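Local coordinates for protein deoxy-D-mannose-octulosonate 8-phosphate phosphatase (Haemophilus influenzae Rd, PDB 1K1E) that hydrolyses 3-deoxy-D-manno-octulosonate 8-phosphate to KDO and inorganic phosphate, a metal-dependent step of lipopolysaccharide biosynthesis, at residues Val11-Val15 against Asp16-Thr20; Pro63-Arg66 against Arg67-Asp71; Leu79-Glu83 against Lys84-Cys88. One frame throughout, in Å; residues are numbered along the deposited sequence.

Contact 1. Residues Val11-Val15 against Asp16-Thr20; sequences VITDV and DGVLT. With CO (cobalt (II) ion), chain M.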
loop_
_atom_site.group_PDB
_atom_site.type_symbol
_atom_site.label_atom_id
_atom_site.label_comp_id
_atom_site.label_asym_id
_atom_site.label_seq_id
_atom_site.Cartn_x
_atom_site.Cartn_y
_atom_site.Cartn_z
ATOM N N VAL A 11 -15.128 -20.606 11.219
ATOM C CA VAL A 11 -14.763 -19.187 11.130
ATOM C C VAL A 11 -15.300 -18.712 9.806
ATOM O O VAL A 11 -15.027 -19.315 8.756
ATOM C CB VAL A 11 -13.274 -19.027 11.120
ATOM C CG1 VAL A 11 -12.882 -17.547 10.738
ATOM C CG2 VAL A 11 -12.748 -19.391 12.467
ATOM N N ILE A 12 -16.140 -17.689 9.849
ATOM C CA ILE A 12 -16.675 -17.060 8.622
ATOM C C ILE A 12 -15.964 -15.686 8.522
ATOM O O ILE A 12 -15.963 -14.882 9.512
ATOM C CB ILE A 12 -18.191 -16.779 8.762
ATOM C CG1 ILE A 12 -18.968 -18.085 8.840
ATOM C CG2 ILE A 12 -18.704 -15.956 7.553
ATOM C CD1 ILE A 12 -20.389 -17.808 9.290
ATOM N N THR A 13 -15.428 -15.389 7.349
ATOM C CA THR A 13 -14.747 -14.136 7.177
ATOM C C THR A 13 -15.299 -13.274 6.033
ATOM O O THR A 13 -15.584 -13.742 4.913
ATOM C CB THR A 13 -13.202 -14.351 6.960
ATOM O OG1 THR A 13 -12.572 -13.067 6.857
ATOM C CG2 THR A 13 -12.911 -15.035 5.678
ATOM N N ASP A 14 -15.506 -12.002 6.355
ATOM C CA ASP A 14 -15.882 -11.019 5.358
ATOM C C ASP A 14 -14.627 -10.911 4.473
ATOM O O ASP A 14 -13.528 -11.364 4.824
ATOM C CB ASP A 14 -16.136 -9.644 6.033
ATOM C CG ASP A 14 -16.199 -8.517 5.042
ATOM O OD1 ASP A 14 -16.795 -8.701 3.966
ATOM O OD2 ASP A 14 -15.675 -7.441 5.355
ATOM N N VAL A 15 -14.780 -10.344 3.276
ATOM C CA VAL A 15 -13.623 -10.188 2.412
ATOM C C VAL A 15 -12.993 -8.789 2.366
ATOM O O VAL A 15 -11.870 -8.586 2.815
ATOM C CB VAL A 15 -13.969 -10.597 0.911
ATOM C CG1 VAL A 15 -12.814 -10.272 -0.026
ATOM C CG2 VAL A 15 -14.273 -12.106 0.887
ATOM N N ASP A 16 -13.718 -7.825 1.827
ATOM C CA ASP A 16 -13.087 -6.499 1.664
ATOM C C ASP A 16 -12.910 -5.800 2.958
ATOM O O ASP A 16 -13.869 -5.609 3.664
ATOM C CB ASP A 16 -13.913 -5.657 0.704
ATOM C CG ASP A 16 -13.994 -6.307 -0.670
ATOM O OD1 ASP A 16 -12.909 -6.479 -1.278
ATOM O OD2 ASP A 16 -15.108 -6.695 -1.092
ATOM N N GLY A 17 -11.679 -5.417 3.287
ATOM C CA GLY A 17 -11.492 -4.697 4.543
ATOM C C GLY A 17 -11.033 -5.621 5.650
ATOM O O GLY A 17 -10.579 -5.149 6.710
ATOM N N VAL A 18 -11.146 -6.946 5.391
ATOM C CA VAL A 18 -10.716 -7.944 6.348
ATOM C C VAL A 18 -9.607 -8.757 5.702
ATOM O O VAL A 18 -8.480 -8.697 6.151
ATOM C CB VAL A 18 -11.883 -8.830 6.792
ATOM C CG1 VAL A 18 -11.403 -9.961 7.672
ATOM C CG2 VAL A 18 -12.848 -7.960 7.627
ATOM N N LEU A 19 -9.910 -9.460 4.617
ATOM C CA LEU A 19 -8.846 -10.218 3.930
ATOM C C LEU A 19 -8.050 -9.292 2.999
ATOM O O LEU A 19 -7.023 -9.692 2.468
ATOM C CB LEU A 19 -9.448 -11.343 3.103
ATOM C CG LEU A 19 -10.175 -12.392 3.969
ATOM C CD1 LEU A 19 -10.655 -13.506 2.945
ATOM C CD2 LEU A 19 -9.151 -13.013 4.988
ATOM N N THR A 20 -8.545 -8.082 2.788
ATOM C CA THR A 20 -7.916 -7.034 1.982
ATOM C C THR A 20 -7.838 -5.753 2.859
ATOM O O THR A 20 -8.452 -5.693 3.944
ATOM C CB THR A 20 -8.727 -6.669 0.733
ATOM O OG1 THR A 20 -9.823 -5.841 1.114
ATOM C CG2 THR A 20 -9.220 -7.938 -0.020
HETATM CO CO CO M . -15.817 -5.538 4.608
HETATM O O HOH W 1 -16.485 -6.449 2.741
HETATM O O HOH W 2 -15.637 -3.589 3.871
HETATM O O HOH W 3 -17.853 -5.406 5.216
#

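Contact 2. Residues Pro63-Arg66 against Arg67-Asp71; sequences PILR and RRIAD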
loop_
_atom_site.group_PDB
_atom_site.type_symbol
_atom_site.label_atom_id
_atom_site.label_comp_id
_atom_site.label_asym_id
_atom_site.label_seq_id
_atom_site.Cartn_x
_atom_site.Cartn_y
_atom_site.Cartn_z
ATOM N N PRO A 63 -14.615 -13.532 -10.297
ATOM C CA PRO A 63 -13.823 -14.707 -10.588
ATOM C C PRO A 63 -12.455 -14.539 -9.911
ATOM O O PRO A 63 -11.749 -15.527 -9.690
ATOM C CB PRO A 63 -13.818 -14.725 -12.136
ATOM C CG PRO A 63 -14.008 -13.333 -12.500
ATOM C CD PRO A 63 -14.980 -12.806 -11.529
ATOM N N ILE A 64 -12.097 -13.306 -9.543
ATOM C CA ILE A 64 -10.826 -13.106 -8.795
ATOM C C ILE A 64 -10.999 -13.709 -7.397
ATOM O O ILE A 64 -10.193 -14.478 -6.926
ATOM C CB ILE A 64 -10.454 -11.618 -8.644
ATOM C CG1 ILE A 64 -10.331 -10.977 -10.023
ATOM C CG2 ILE A 64 -9.112 -11.540 -7.882
ATOM C CD1 ILE A 64 -10.094 -9.454 -10.038
ATOM N N LEU A 65 -12.052 -13.308 -6.717
ATOM C CA LEU A 65 -12.326 -13.873 -5.407
ATOM C C LEU A 65 -12.486 -15.393 -5.471
ATOM O O LEU A 65 -12.032 -16.100 -4.606
ATOM C CB LEU A 65 -13.578 -13.174 -4.790
ATOM C CG LEU A 65 -13.876 -13.659 -3.360
ATOM C CD1 LEU A 65 -12.690 -13.562 -2.381
ATOM C CD2 LEU A 65 -15.002 -12.822 -2.833
ATOM N N ARG A 66 -13.114 -15.922 -6.511
ATOM C CA ARG A 66 -13.262 -17.360 -6.601
ATOM C C ARG A 66 -11.930 -18.101 -6.763
ATOM O O ARG A 66 -11.740 -19.175 -6.229
ATOM C CB ARG A 66 -14.257 -17.649 -7.733
ATOM C CG ARG A 66 -15.703 -17.411 -7.219
ATOM C CD ARG A 66 -16.746 -17.519 -8.320
ATOM N NE ARG A 66 -18.126 -17.272 -7.849
ATOM C CZ ARG A 66 -18.958 -18.220 -7.429
ATOM N NH1 ARG A 66 -18.568 -19.475 -7.388
ATOM N NH2 ARG A 66 -20.230 -17.934 -7.151
ATOM N N ARG A 67 -11.003 -17.468 -7.465
ATOM C CA ARG A 67 -9.692 -18.048 -7.678
ATOM C C ARG A 67 -8.965 -18.108 -6.332
ATOM O O ARG A 67 -8.332 -19.098 -6.004
ATOM C CB ARG A 67 -8.913 -17.189 -8.666
ATOM C CG ARG A 67 -7.436 -17.696 -8.934
ATOM C CD ARG A 67 -7.402 -19.153 -9.150
ATOM N NE ARG A 67 -6.048 -19.676 -9.331
ATOM C CZ ARG A 67 -5.541 -20.074 -10.492
ATOM N NH1 ARG A 67 -6.303 -20.010 -11.581
ATOM N NH2 ARG A 67 -4.272 -20.537 -10.565
ATOM N N ARG A 68 -9.084 -17.050 -5.544
ATOM C CA ARG A 68 -8.423 -17.029 -4.229
ATOM C C ARG A 68 -9.033 -18.114 -3.361
ATOM O O ARG A 68 -8.302 -18.869 -2.714
ATOM C CB ARG A 68 -8.583 -15.641 -3.602
ATOM C CG ARG A 68 -7.884 -15.433 -2.160
ATOM C CD ARG A 68 -6.466 -15.941 -2.141
ATOM N NE ARG A 68 -5.820 -15.655 -0.879
ATOM C CZ ARG A 68 -4.633 -16.103 -0.514
ATOM N NH1 ARG A 68 -3.914 -16.894 -1.333
ATOM N NH2 ARG A 68 -4.197 -15.771 0.710
ATOM N N ILE A 69 -10.366 -18.190 -3.328
ATOM C CA ILE A 69 -11.054 -19.228 -2.561
ATOM C C ILE A 69 -10.601 -20.664 -2.944
ATOM O O ILE A 69 -10.331 -21.508 -2.081
ATOM C CB ILE A 69 -12.526 -19.088 -2.766
ATOM C CG1 ILE A 69 -13.039 -17.896 -1.912
ATOM C CG2 ILE A 69 -13.230 -20.406 -2.426
ATOM C CD1 ILE A 69 -14.482 -17.519 -2.233
ATOM N N ALA A 70 -10.473 -20.894 -4.237
ATOM C CA ALA A 70 -10.040 -22.200 -4.784
ATOM C C ALA A 70 -8.605 -22.506 -4.393
ATOM O O ALA A 70 -8.301 -23.623 -3.967
ATOM C CB ALA A 70 -10.219 -22.194 -6.332
ATOM N N ASP A 71 -7.712 -21.510 -4.519
ATOM C CA ASP A 71 -6.319 -21.707 -4.122
ATOM C C ASP A 71 -6.217 -22.077 -2.646
ATOM O O ASP A 71 -5.363 -22.857 -2.265
ATOM C CB ASP A 71 -5.482 -20.436 -4.326
ATOM C CG ASP A 71 -5.121 -20.179 -5.754
ATOM O OD1 ASP A 71 -5.455 -21.028 -6.626
ATOM O OD2 ASP A 71 -4.484 -19.111 -6.009
#

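Contact 3. Residues Leu79-Glu83 against Lys84-Cys88; sequences LGKLE and KETAC. With HG (mercury (II) ion), chain N; SO4 (sulfate ion), chain O.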
loop_
_atom_site.group_PDB
_atom_site.type_symbol
_atom_site.label_atom_id
_atom_site.label_comp_id
_atom_site.label_asym_id
_atom_site.label_seq_id
_atom_site.Cartn_x
_atom_site.Cartn_y
_atom_site.Cartn_z
ATOM N N LEU A 79 -21.281 -15.627 -1.800
ATOM C CA LEU A 79 -20.809 -14.438 -2.528
ATOM C C LEU A 79 -21.966 -13.741 -3.217
ATOM O O LEU A 79 -22.946 -14.384 -3.634
ATOM C CB LEU A 79 -19.729 -14.848 -3.555
ATOM C CG LEU A 79 -18.574 -15.742 -3.014
ATOM C CD1 LEU A 79 -17.544 -16.043 -4.098
ATOM C CD2 LEU A 79 -17.844 -15.029 -1.852
ATOM N N GLY A 80 -21.869 -12.418 -3.273
ATOM C CA GLY A 80 -22.896 -11.613 -3.905
ATOM C C GLY A 80 -24.054 -11.244 -3.009
ATOM O O GLY A 80 -24.933 -10.486 -3.426
ATOM N N LYS A 81 -24.067 -11.765 -1.786
ATOM C CA LYS A 81 -25.172 -11.485 -0.845
ATOM C C LYS A 81 -24.880 -10.331 0.074
ATOM O O LYS A 81 -23.894 -10.345 0.811
ATOM C CB LYS A 81 -25.511 -12.714 0.007
ATOM C CG LYS A 81 -26.908 -12.573 0.563
ATOM C CD LYS A 81 -27.466 -13.845 1.085
ATOM C CE LYS A 81 -28.967 -13.660 1.185
ATOM N NZ LYS A 81 -29.687 -14.921 1.493
ATOM N N LEU A 82 -25.757 -9.341 0.070
ATOM C CA LEU A 82 -25.516 -8.174 0.916
ATOM C C LEU A 82 -26.154 -8.264 2.278
ATOM O O LEU A 82 -25.828 -7.489 3.180
ATOM C CB LEU A 82 -25.977 -6.893 0.212
ATOM C CG LEU A 82 -24.906 -6.259 -0.676
ATOM C CD1 LEU A 82 -25.396 -4.930 -1.278
ATOM C CD2 LEU A 82 -23.674 -6.010 0.192
ATOM N N GLU A 83 -27.042 -9.221 2.438
ATOM C CA GLU A 83 -27.735 -9.409 3.706
ATOM C C GLU A 83 -27.037 -10.568 4.376
ATOM O O GLU A 83 -27.395 -11.754 4.203
ATOM C CB GLU A 83 -29.207 -9.706 3.449
ATOM C CG GLU A 83 -30.016 -9.873 4.694
ATOM C CD GLU A 83 -29.890 -11.257 5.290
ATOM O OE1 GLU A 83 -30.303 -12.220 4.606
ATOM O OE2 GLU A 83 -29.383 -11.385 6.440
ATOM N N LYS A 84 -26.064 -10.204 5.204
ATOM C CA LYS A 84 -25.224 -11.196 5.839
ATOM C C LYS A 84 -25.756 -12.025 6.986
ATOM O O LYS A 84 -25.258 -13.122 7.196
ATOM C CB LYS A 84 -23.891 -10.532 6.246
ATOM C CG LYS A 84 -23.155 -10.019 5.011
ATOM C CD LYS A 84 -21.750 -9.499 5.364
ATOM C CE LYS A 84 -21.035 -8.951 4.087
ATOM N NZ LYS A 84 -19.590 -8.763 4.434
ATOM N N GLU A 85 -26.773 -11.559 7.705
ATOM C CA GLU A 85 -27.248 -12.382 8.808
ATOM C C GLU A 85 -27.810 -13.749 8.362
ATOM O O GLU A 85 -27.560 -14.747 9.008
ATOM C CB GLU A 85 -28.341 -11.665 9.606
ATOM C CG GLU A 85 -28.904 -12.571 10.730
ATOM C CD GLU A 85 -30.161 -11.980 11.382
ATOM O OE1 GLU A 85 -30.288 -10.730 11.352
ATOM O OE2 GLU A 85 -30.998 -12.753 11.923
ATOM N N THR A 86 -28.594 -13.821 7.290
ATOM C CA THR A 86 -29.063 -15.138 6.948
ATOM C C THR A 86 -27.935 -15.959 6.282
ATOM O O THR A 86 -27.932 -17.182 6.407
ATOM C CB THR A 86 -30.290 -15.085 6.038
ATOM O OG1 THR A 86 -29.961 -14.384 4.869
ATOM C CG2 THR A 86 -31.438 -14.355 6.767
ATOM N N ALA A 87 -26.977 -15.291 5.625
ATOM C CA ALA A 87 -25.857 -15.971 4.990
ATOM C C ALA A 87 -25.126 -16.683 6.104
ATOM O O ALA A 87 -24.655 -17.810 5.907
ATOM C CB ALA A 87 -24.866 -14.998 4.277
ATOM N N CYS A 88 -25.014 -16.056 7.281
ATOM C CA CYS A 88 -24.326 -16.730 8.378
ATOM C C CYS A 88 -24.985 -18.041 8.706
ATOM O O CYS A 88 -24.314 -19.065 8.801
ATOM C CB CYS A 88 -24.284 -15.960 9.734
ATOM S SG CYS A 88 -23.255 -14.436 9.564
HETATM HG HG HG N . -21.964 -14.949 11.509
HETATM S S SO4 O . -19.600 -6.432 1.837
HETATM O O1 SO4 O . -19.837 -6.377 3.282
HETATM O O2 SO4 O . -18.698 -5.290 1.502
HETATM O O3 SO4 O . -20.843 -6.293 1.096
HETATM O O4 SO4 O . -18.989 -7.764 1.598
HETATM O O HOH W 4 -25.730 -7.329 6.280
HETATM O O HOH W 5 -31.866 -10.273 8.448
#

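Contact 1. Residues Val11-Val15 against Asp16-Thr20
The carbonyl oxygen of V15 gathers the backbone amides of the turn that follows it. V18 N lies 3.1 Å from V15 O, above the carbonyl plane, whereas L19 N reaches V15 O at 2.8 Å within that plane; T20 N adds a weak third bond. Inside the loop, G17 N donates to T20 OG1 at 2.9 Å, and the same hydroxyl is also bonded to G22. A chi1 of -177° turns the T13 hydroxyl toward the next peptide, where OG1 donates to a lone pair of D14 O at 2.8 Å, with CG1 of V18 against the hydroxyl and CD1 of L19 near the threonine methyl. Two oxygens of the turn bind the cobalt ion, D14 OD2 at 2.0 Å and D16 O at 2.2 Å; three waters and D107 complete the shell. The other carboxylate oxygen, D14 OD1, accepts from metal-bound water 1 at 2.6 Å and pairs with K84, while D16 OD1 forms a salt bridge with K34. D14 and D16, with V18, are consistent with the DxDx(T/V) pattern of HAD phosphatases, in which the metal-binding loop leaves the C-terminal end of a central strand. Strand 10-14 runs between parallel strands 53-58 and 102-106; helix 147-158 packs on V11, T13 and L19 through F148, and V15 leans on V56 and S58.

Contact 2. Residues Pro63-Arg66 against Arg67-Asp71
R66 and R67 adjoin at the middle of helix 63-72, and their side chains leave the backbone in different directions. R66 O accepts from A70 N at 2.9 Å, while the side chain runs extended from CG to NE and ends in a salt bridge with D61, just ahead of the helix. On R67, CB rests 3.4 Å from P63 O, one turn back, and the chain then bends at chi2 (45°), which turns the guanidinium along the helix toward D71. There NE makes a weak hydrogen bond, part of a salt bridge, to D71 OD1 at 3.1 Å, and D71 OD2 lies in the guanidinium plane at its edge. R67 N donates to P63 O at 3.0 Å from above the carbonyl plane and more weakly to I64 O.

This helix is the crossover of a beta-alpha-beta unit that links strands 53-58 and 76-79 of the parallel sheet in the HAD-type fold. L65 and I69 lie on its sheet-facing side. A chi1 of -176° carries the leucine's CG along the helix to within 4.1 Å of I69 CD1, the two side chains crossing at a slant, and I69 N bonds to L65 O at 3.0 Å almost straight (172°). L65 also touches S58, while I69 reaches V56 and F77. On another side R68, a substrate-binding residue by similarity, has its guanidinium bonded to Q180 and to Y26 of the third subunit, whose hydroxyl also bonds D71 OD2.

Contact 3. Residues Leu79-Glu83 against Lys84-Cys88
E83 folds its carboxylate over the first turn of helix 84-95, where it is the N-cap residue. From CB the chain first heads away from its own amide (chi1 -178°), leaving CG about 4.0 Å from K84 N, and a bend at chi2 (-82°) then brings the carboxylate back over the helix end, CD lying 3.5 Å from T86 N. OE2 accepts from T86 N at 2.7 Å through its syn lone pair, with an N-H...O angle of 158°. CB of E85 also packs against this oxygen, and water 5 bridges OE2 weakly to E85 OE1. OE1 is directed to the side of T86, but its spacing from the threonine hydroxyl is too short to be trusted. The carboxylate thus supplies an acceptor to an amide of the first turn, and its negative charge would probably be favoured by the positive end of the helix dipole. Water 4 also links the segments, donating to L82 O and accepting from K84 N, each at 3.1 Å.

K84 stretches away from the cap, extended beyond CG, and its NZ donates at 2.7 Å to O1 of a sulfate ion, probably from the crystallisation liquor, and weakly to O4. The same ammonium group forms a salt bridge with D111, consistent with its role in substrate binding inferred by similarity. One turn further on, C88 SG binds the mercury ion at 2.4 Å, together with A114 and C118. Helix 84-95 packs K84 and A87 on L57 of strand 53-58, and E85 and C88 against helix 112-117, while L79 at the end of strand 76-79 fits against helix 63-72.

Contact 1 is wholly buried near the centre of the chain, whereas contacts 2 and 3 lie about 14 Å from it, centre to centre, and are only partly buried. All three pack against strand 53-58. The 11-15/16-20 turn is bonded through backbone amides and a metal, the 63-66/67-71 helix through regular main-chain bonds with charged groups on its outer side, and the 79-83/84-88 segment through a capped helix start. Contacts 1 and 3 meet at the metal site, where their chemistry is polar. Contact 2 instead meets both others through apolar packing of L65, at V15 and at L79.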